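Local coordinates for protein DyP (Bjerkandera adusta, PDB 3VXJ) that is a heme b enzyme of the dye-decolorizing peroxidase family, probably oxidising dyes and phenolic substrates with hydrogen peroxide, and binds 2,6-dimethoxyphenol in this crystal, at residues Asn9-Ile15 / Leu430-Leu436; Asn68-Ser72 / Glu426-Pro431. All coordinates share one frame; numbering follows the deposited sequence.

Both contacts tie the first ferredoxin-like half of the chain to strand 420-430, an edge strand of the second half's sheet, and to what follows it. In contact 2 this strand meets strand 65-71, an outermost strand of the first sheet; in contact 1 the turn beyond it and the start of helix 433-440 meet residues 9-15. Leu430 and Pro431 serve both, and the centres lie 10 Å apart. Along the chain, contact 2 is nested within the loop that contact 1 closes. The two touch directly: Gln12 OE1 to Leu69 N and Asp14 N to Asn68 OD1, each 2.8 Å, are probable hydrogen bonds. Contact 1 joins the two terminal regions, contact 2 the edges of two sheets.

Contact 1: Asn9-Ile15 / Leu430-Leu436; sequences NNIQGDI and LPSISAL
Asn10 grips the first turn of helix 433-440 with backbone and side chain. With CG anti to the backbone N (chi1 -157°), its amide reaches Ser434: OD1 accepts from Ser434 N (2.8 Å), the donor tilted 20° from the carbonyl plane, while ND2 gives a bond to Ser434 OG (2.9 Å) lying near the amide plane. Asn10 O takes Ile433 N in a nearly straight bond (2.9 Å, 173°). Replacing Asn10 by an alanine is likely to leave Ser434 N without this acceptor and OG without its amide donor. Gln12 can be followed outward: beyond CB, CG comes 3.5 Å from Pro431 O, with Ile433 CG1 at 4.1 Å, CD is 3.7 Å from Pro431 O, and NE2 donates in plane to a lone pair of Pro431 O (2.9 Å); OE1 accepts a hydrogen bond from Leu69 N. A water linking Gln12 N to Pro431 O gives that carbonyl a second donor. Ile15 CD1 packs against Leu430 CB. Ser432, the N-cap, accepts from Ala435 N. The N-terminal segment runs beside the junction of strand 420-430 and helix 433-440, with strand 65-71 next to Gln12, strand 216-225 beside Ile15 and Leu430, and helix 34-48 against Ile433 and Leu436.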
ATOM      1  N   ASN A   9       0.938   9.681  21.233  1.00 15.05           N
ATOM      2  CA  ASN A   9       0.700  11.097  20.957  1.00 15.58           C
ATOM      3  C   ASN A   9       1.778  11.751  20.095  1.00 14.02           C
ATOM      4  O   ASN A   9       1.612  12.893  19.661  1.00 14.19           O
ATOM      5  CB  ASN A   9       0.533  11.894  22.257  1.00 17.19           C
ATOM      6  CG  ASN A   9      -0.744  11.547  22.997  1.00 22.29           C
ATOM      7  OD1 ASN A   9      -1.781  12.174  22.789  1.00 26.95           O
ATOM      8  ND2 ASN A   9      -0.673  10.545  23.868  1.00 25.73           N
ATOM      9  N   ASN A  10       2.873  11.027  19.854  1.00 12.33           N
ATOM     10  CA  ASN A  10       4.008  11.578  19.121  1.00 11.74           C
ATOM     11  C   ASN A  10       4.255  10.911  17.771  1.00 10.64           C
ATOM     12  O   ASN A  10       5.169  11.300  17.046  1.00 10.38           O
ATOM     13  CB  ASN A  10       5.284  11.510  19.964  1.00 12.11           C
ATOM     14  CG  ASN A  10       6.314  12.523  19.521  1.00 11.59           C
ATOM     15  OD1 ASN A  10       5.959  13.658  19.190  1.00 12.28           O
ATOM     16  ND2 ASN A  10       7.590  12.122  19.489  1.00 12.03           N
ATOM     17  N   ILE A  11       3.445   9.910  17.442  1.00  9.98           N
ATOM     18  CA  ILE A  11       3.604   9.155  16.197  1.00 10.07           C
ATOM     19  C   ILE A  11       2.509   9.575  15.228  1.00  9.33           C
ATOM     20  O   ILE A  11       1.330   9.582  15.575  1.00  9.82           O
ATOM     21  CB  ILE A  11       3.539   7.629  16.463  1.00  9.72           C
ATOM     22  CG1 ILE A  11       4.742   7.212  17.324  1.00 11.32           C
ATOM     23  CG2 ILE A  11       3.517   6.849  15.134  1.00 11.11           C
ATOM     24  CD1 ILE A  11       4.597   5.880  18.040  1.00 13.21           C
ATOM     25  N   GLN A  12       2.893   9.959  14.018  1.00  8.94           N
ATOM     26  CA  GLN A  12       1.903  10.315  13.010  1.00  8.97           C
ATOM     27  C   GLN A  12       0.951   9.141  12.748  1.00  8.55           C
ATOM     28  O   GLN A  12       1.381   8.010  12.496  1.00  8.86           O
ATOM     29  CB  GLN A  12       2.585  10.826  11.740  1.00  9.14           C
ATOM     30  CG  GLN A  12       3.336  12.147  11.936  1.00  9.07           C
ATOM     31  CD  GLN A  12       3.591  12.865  10.632  1.00  8.57           C
ATOM     32  OE1 GLN A  12       2.652  13.227   9.931  1.00  9.96           O
ATOM     33  NE2 GLN A  12       4.861  13.060  10.285  1.00  8.16           N
ATOM     34  N   GLY A  13      -0.349   9.417  12.841  1.00  9.09           N
ATOM     35  CA  GLY A  13      -1.337   8.357  12.978  1.00  9.59           C
ATOM     36  C   GLY A  13      -1.483   7.410  11.799  1.00  9.28           C
ATOM     37  O   GLY A  13      -1.821   6.245  11.989  1.00 10.22           O
ATOM     38  N   ASP A  14      -1.247   7.895  10.581  1.00  9.33           N
ATOM     39  CA  ASP A  14      -1.403   7.014   9.415  1.00  9.28           C
ATOM     40  C   ASP A  14      -0.414   5.848   9.408  1.00  9.78           C
ATOM     41  O   ASP A  14      -0.698   4.801   8.829  1.00  9.94           O
ATOM     42  CB  ASP A  14      -1.322   7.797   8.105  1.00  8.99           C
ATOM     43  CG  ASP A  14      -1.939   7.048   6.939  1.00  9.54           C
ATOM     44  OD1 ASP A  14      -3.059   6.519   7.099  1.00  9.90           O
ATOM     45  OD2 ASP A  14      -1.291   6.965   5.870  1.00  8.94           O
ATOM     46  N   ILE A  15       0.729   6.033  10.074  1.00  9.17           N
ATOM     47  CA  ILE A  15       1.771   5.011  10.110  1.00  9.92           C
ATOM     48  C   ILE A  15       1.317   3.763  10.875  1.00 11.26           C
ATOM     49  O   ILE A  15       1.489   2.641  10.406  1.00 12.50           O
ATOM     50  CB  ILE A  15       3.052   5.539  10.779  1.00  9.69           C
ATOM     51  CG1 ILE A  15       3.611   6.738  10.016  1.00  9.40           C
ATOM     52  CG2 ILE A  15       4.095   4.431  10.860  1.00  9.51           C
ATOM     53  CD1 ILE A  15       4.665   7.504  10.807  1.00  9.56           C
ATOM     54  N   LEU A 430       8.378  10.260   7.219  1.00  6.52           N
ATOM     55  CA  LEU A 430       7.444  10.924   8.130  1.00  6.95           C
ATOM     56  C   LEU A 430       8.059  10.962   9.515  1.00  7.54           C
ATOM     57  O   LEU A 430       8.143   9.934  10.181  1.00  8.22           O
ATOM     58  CB  LEU A 430       6.100  10.191   8.182  1.00  7.75           C
ATOM     59  CG  LEU A 430       5.114  10.434   7.041  1.00  7.57           C
ATOM     60  CD1 LEU A 430       5.593   9.810   5.734  1.00  9.71           C
ATOM     61  CD2 LEU A 430       3.757   9.896   7.423  1.00 10.33           C
ATOM     62  N   PRO A 431       8.483  12.159   9.968  1.00  7.47           N
ATOM     63  CA  PRO A 431       9.093  12.236  11.291  1.00  8.02           C
ATOM     64  C   PRO A 431       8.052  12.096  12.409  1.00  7.87           C
ATOM     65  O   PRO A 431       6.830  12.149  12.169  1.00  7.99           O
ATOM     66  CB  PRO A 431       9.684  13.654  11.316  1.00  7.99           C
ATOM     67  CG  PRO A 431       9.783  14.073   9.863  1.00  7.80           C
ATOM     68  CD  PRO A 431       8.597  13.428   9.232  1.00  8.07           C
ATOM     69  N   SER A 432       8.530  11.913  13.634  1.00  8.02           N
ATOM     70  CA  SER A 432       7.658  12.061  14.792  1.00  8.75           C
ATOM     71  C   SER A 432       7.107  13.485  14.854  1.00  9.47           C
ATOM     72  O   SER A 432       7.632  14.423  14.228  1.00  9.42           O
ATOM     73  CB  SER A 432       8.412  11.740  16.083  1.00  9.34           C
ATOM     74  OG  SER A 432       9.342  12.764  16.386  1.00  9.70           O
ATOM     75  N   ILE A 433       6.054  13.657  15.635  1.00  9.84           N
ATOM     76  CA  ILE A 433       5.411  14.955  15.736  1.00 10.49           C
ATOM     77  C   ILE A 433       6.363  15.967  16.390  1.00 10.66           C
ATOM     78  O   ILE A 433       6.490  17.102  15.914  1.00 11.17           O
ATOM     79  CB  ILE A 433       4.035  14.840  16.434  1.00 10.36           C
ATOM     80  CG1 ILE A 433       3.087  13.993  15.560  1.00 11.09           C
ATOM     81  CG2 ILE A 433       3.429  16.226  16.719  1.00 12.10           C
ATOM     82  CD1 ILE A 433       1.728  13.722  16.169  1.00 11.68           C
ATOM     83  N   SER A 434       7.054  15.548  17.451  1.00 10.85           N
ATOM     84  CA  SER A 434       8.037  16.415  18.096  1.00 11.40           C
ATOM     85  C   SER A 434       9.184  16.752  17.141  1.00 10.79           C
ATOM     86  O   SER A 434       9.637  17.891  17.102  1.00 11.78           O
ATOM     87  CB  SER A 434       8.552  15.798  19.406  1.00 11.59           C
ATOM     88  OG  SER A 434       9.192  14.555  19.183  1.00 12.53           O
ATOM     89  N   ALA A 435       9.634  15.783  16.340  1.00 10.22           N
ATOM     90  CA  ALA A 435      10.729  16.053  15.406  1.00  9.73           C
ATOM     91  C   ALA A 435      10.349  17.079  14.343  1.00  9.68           C
ATOM     92  O   ALA A 435      11.200  17.837  13.882  1.00  9.76           O
ATOM     93  CB  ALA A 435      11.232  14.775  14.767  1.00 10.10           C
ATOM     94  N   LEU A 436       9.073  17.115  13.965  1.00  9.69           N
ATOM     95  CA  LEU A 436       8.609  18.115  13.007  1.00 10.44           C
ATOM     96  C   LEU A 436       8.954  19.535  13.439  1.00 10.97           C
ATOM     97  O   LEU A 436       9.418  20.342  12.634  1.00 11.38           O
ATOM     98  CB  LEU A 436       7.107  17.990  12.771  1.00 10.29           C
ATOM     99  CG  LEU A 436       6.645  16.825  11.894  1.00 10.23           C
ATOM    100  CD1 LEU A 436       5.135  16.775  11.887  1.00 11.01           C
ATOM    101  CD2 LEU A 436       7.175  16.933  10.469  1.00 10.93           C
TER
HETATM  102  O   HOH W   1       5.669   9.624  13.257  1.00  7.32           O

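Contact 2: Asn68-Ser72 / Glu426-Pro431; sequences NLGFS and EYFFLP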
ATOM      1  N   ASN A  68      -1.293  14.229   8.022  1.00  8.42           N
ATOM      2  CA  ASN A  68       0.071  13.772   8.238  1.00  8.23           C
ATOM      3  C   ASN A  68       0.985  14.417   7.194  1.00  7.90           C
ATOM      4  O   ASN A  68       0.512  14.964   6.193  1.00  8.21           O
ATOM      5  CB  ASN A  68       0.159  12.244   8.168  1.00  8.72           C
ATOM      6  CG  ASN A  68      -0.299  11.534   9.458  1.00  8.58           C
ATOM      7  OD1 ASN A  68      -0.203  10.310   9.535  1.00  9.98           O
ATOM      8  ND2 ASN A  68      -0.815  12.281  10.457  1.00  8.90           N
ATOM      9  N   LEU A  69       2.293  14.355   7.433  1.00  7.97           N
ATOM     10  CA  LEU A  69       3.256  15.092   6.631  1.00  8.15           C
ATOM     11  C   LEU A  69       4.568  14.332   6.508  1.00  8.04           C
ATOM     12  O   LEU A  69       5.183  13.953   7.511  1.00  8.33           O
ATOM     13  CB  LEU A  69       3.493  16.484   7.239  1.00  9.28           C
ATOM     14  CG  LEU A  69       4.579  17.398   6.653  1.00  8.75           C
ATOM     15  CD1 LEU A  69       4.292  17.772   5.200  1.00 10.11           C
ATOM     16  CD2 LEU A  69       4.688  18.648   7.500  1.00 10.37           C
ATOM     17  N   GLY A  70       4.985  14.109   5.264  1.00  7.73           N
ATOM     18  CA  GLY A  70       6.265  13.472   4.976  1.00  7.77           C
ATOM     19  C   GLY A  70       7.140  14.320   4.074  1.00  8.00           C
ATOM     20  O   GLY A  70       6.657  15.183   3.333  1.00  8.46           O
ATOM     21  N   PHE A  71       8.443  14.059   4.139  1.00  8.10           N
ATOM     22  CA  PHE A  71       9.441  14.774   3.346  1.00  8.02           C
ATOM     23  C   PHE A  71      10.272  13.833   2.503  1.00  7.79           C
ATOM     24  O   PHE A  71      10.628  12.746   2.942  1.00  8.05           O
ATOM     25  CB  PHE A  71      10.382  15.565   4.266  1.00  8.57           C
ATOM     26  CG  PHE A  71       9.701  16.670   5.001  1.00  8.61           C
ATOM     27  CD1 PHE A  71       9.539  17.916   4.408  1.00  9.09           C
ATOM     28  CD2 PHE A  71       9.174  16.453   6.268  1.00  9.78           C
ATOM     29  CE1 PHE A  71       8.875  18.941   5.076  1.00 10.88           C
ATOM     30  CE2 PHE A  71       8.510  17.477   6.952  1.00 10.23           C
ATOM     31  CZ  PHE A  71       8.369  18.720   6.349  1.00 11.23           C
ATOM     32  N   SER A  72      10.594  14.267   1.295  1.00  7.59           N
ATOM     33  CA  SER A  72      11.545  13.565   0.459  1.00  7.46           C
ATOM     34  C   SER A  72      12.949  13.975   0.888  1.00  7.88           C
ATOM     35  O   SER A  72      13.125  14.893   1.677  1.00  8.66           O
ATOM     36  CB  SER A  72      11.329  13.959  -0.996  1.00  7.32           C
ATOM     37  OG  SER A  72      11.791  15.287  -1.193  1.00  7.65           O
ATOM     38  N   GLU A 426       7.062   8.199  -4.929  1.00  8.08           N
ATOM     39  CA  GLU A 426       8.186   8.783  -4.226  1.00  8.00           C
ATOM     40  C   GLU A 426       8.402   8.077  -2.898  1.00  7.88           C
ATOM     41  O   GLU A 426       7.495   7.420  -2.365  1.00  8.31           O
ATOM     42  CB  GLU A 426       7.990  10.305  -4.046  1.00  8.88           C
ATOM     43  CG  GLU A 426       9.211  11.076  -3.530  1.00  9.22           C
ATOM     44  CD  GLU A 426      10.461  10.795  -4.355  1.00  9.21           C
ATOM     45  OE1 GLU A 426      10.768  11.596  -5.276  1.00  9.21           O
ATOM     46  OE2 GLU A 426      11.123   9.766  -4.094  1.00  8.98           O
ATOM     47  N   TYR A 427       9.617   8.214  -2.379  1.00  7.39           N
ATOM     48  CA  TYR A 427       9.971   7.741  -1.052  1.00  7.35           C
ATOM     49  C   TYR A 427      10.023   8.939  -0.113  1.00  7.42           C
ATOM     50  O   TYR A 427      10.764   9.901  -0.367  1.00  7.47           O
ATOM     51  CB  TYR A 427      11.338   7.044  -1.098  1.00  6.86           C
ATOM     52  CG  TYR A 427      11.427   5.787  -1.945  1.00  7.12           C
ATOM     53  CD1 TYR A 427      10.416   4.818  -1.916  1.00  7.87           C
ATOM     54  CD2 TYR A 427      12.538   5.557  -2.753  1.00  7.43           C
ATOM     55  CE1 TYR A 427      10.508   3.656  -2.685  1.00  7.46           C
ATOM     56  CE2 TYR A 427      12.644   4.395  -3.516  1.00  8.13           C
ATOM     57  CZ  TYR A 427      11.624   3.453  -3.471  1.00  8.11           C
ATOM     58  OH  TYR A 427      11.714   2.316  -4.224  1.00  9.07           O
ATOM     59  N   PHE A 428       9.226   8.876   0.955  1.00  7.37           N
ATOM     60  CA  PHE A 428       9.113   9.955   1.941  1.00  7.47           C
ATOM     61  C   PHE A 428       9.524   9.468   3.320  1.00  7.76           C
ATOM     62  O   PHE A 428       9.407   8.287   3.634  1.00  8.10           O
ATOM     63  CB  PHE A 428       7.674  10.498   2.036  1.00  8.01           C
ATOM     64  CG  PHE A 428       7.167  11.093   0.767  1.00  6.56           C
ATOM     65  CD1 PHE A 428       7.565  12.371   0.373  1.00  7.46           C
ATOM     66  CD2 PHE A 428       6.290  10.384  -0.047  1.00  7.79           C
ATOM     67  CE1 PHE A 428       7.101  12.930  -0.814  1.00  8.52           C
ATOM     68  CE2 PHE A 428       5.812  10.940  -1.230  1.00  7.17           C
ATOM     69  CZ  PHE A 428       6.209  12.210  -1.609  1.00  7.57           C
ATOM     70  N   PHE A 429       9.979  10.393   4.151  1.00  7.83           N
ATOM     71  CA  PHE A 429      10.145  10.116   5.569  1.00  7.02           C
ATOM     72  C   PHE A 429       9.144  10.941   6.366  1.00  6.86           C
ATOM     73  O   PHE A 429       9.080  12.167   6.211  1.00  7.44           O
ATOM     74  CB  PHE A 429      11.575  10.418   6.030  1.00  7.75           C
ATOM     75  CG  PHE A 429      11.798  10.149   7.488  1.00  7.08           C
ATOM     76  CD1 PHE A 429      11.826   8.849   7.969  1.00  7.13           C
ATOM     77  CD2 PHE A 429      11.908  11.204   8.397  1.00  7.43           C
ATOM     78  CE1 PHE A 429      12.014   8.585   9.326  1.00  7.30           C
ATOM     79  CE2 PHE A 429      12.102  10.950   9.762  1.00  8.03           C
ATOM     80  CZ  PHE A 429      12.138   9.645  10.224  1.00  8.55           C
ATOM     81  N   LEU A 430       8.378  10.260   7.219  1.00  6.52           N
ATOM     82  CA  LEU A 430       7.444  10.924   8.130  1.00  6.95           C
ATOM     83  C   LEU A 430       8.059  10.962   9.515  1.00  7.54           C
ATOM     84  O   LEU A 430       8.143   9.934  10.181  1.00  8.22           O
ATOM     85  CB  LEU A 430       6.100  10.191   8.182  1.00  7.75           C
ATOM     86  CG  LEU A 430       5.114  10.434   7.041  1.00  7.57           C
ATOM     87  CD1 LEU A 430       5.593   9.810   5.734  1.00  9.71           C
ATOM     88  CD2 LEU A 430       3.757   9.896   7.423  1.00 10.33           C
ATOM     89  N   PRO A 431       8.483  12.159   9.968  1.00  7.47           N
ATOM     90  CA  PRO A 431       9.093  12.236  11.291  1.00  8.02           C
ATOM     91  C   PRO A 431       8.052  12.096  12.409  1.00  7.87           C
ATOM     92  O   PRO A 431       6.830  12.149  12.169  1.00  7.99           O
ATOM     93  CB  PRO A 431       9.684  13.654  11.316  1.00  7.99           C
ATOM     94  CG  PRO A 431       9.783  14.073   9.863  1.00  7.80           C
ATOM     95  CD  PRO A 431       8.597  13.428   9.232  1.00  8.07           C
TER
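The Phe428 ring is met at its edge by the Phe71-Ser72 peptide: Phe71 C lies in the ring plane and Ser72 N near it, the latter 3.7 Å from CD1. One face carries Glu426 CG, 3.7 Å above the plane and offset toward the rim. The CG of Phe428 stands beside its own backbone N (chi1 -62°), which brings the CD1 edge to that peptide. The Phe71 ring also receives its partners at the edge, Phe429 O and Pro431 CD, the latter 4.3 Å from Phe71 CD2. Leu436 and Ile440 of helix 433-440 pack on Phe71 as well. The Phe429 ring leads away from strand 65-71 and meets Phe217, their planes about 55° apart.

Between the backbones, Phe71 and Phe429 form one antiparallel hydrogen-bonded pair. Phe71 N donates to Phe429 O (2.9 Å) from above the carbonyl plane, whereas Phe429 N donates to Phe71 O at 2.7 Å, lying nearer that carbonyl's plane. Each oxygen has a further CA-H...O contact, from Gly70 CA to Phe429 O and from Phe428 CA to Phe71 O, both at 3.3 Å. Close approach is allowed at Gly70, where a CB would clash with Leu430 CD1; that methyl instead lies 3.8 Å from Gly70 CA. Leu430 CG rests against Leu69 O.

The short strand axes run at 120° to one another, consistent with pairing that is limited to a single bridge. Here the edge strands of two four-stranded antiparallel sheets meet, each sheet having the 2-3-1-4 order of a ferredoxin-like fold, an encounter characteristic of the dimeric alpha+beta barrel architecture of DyP-type peroxidases, built within one chain.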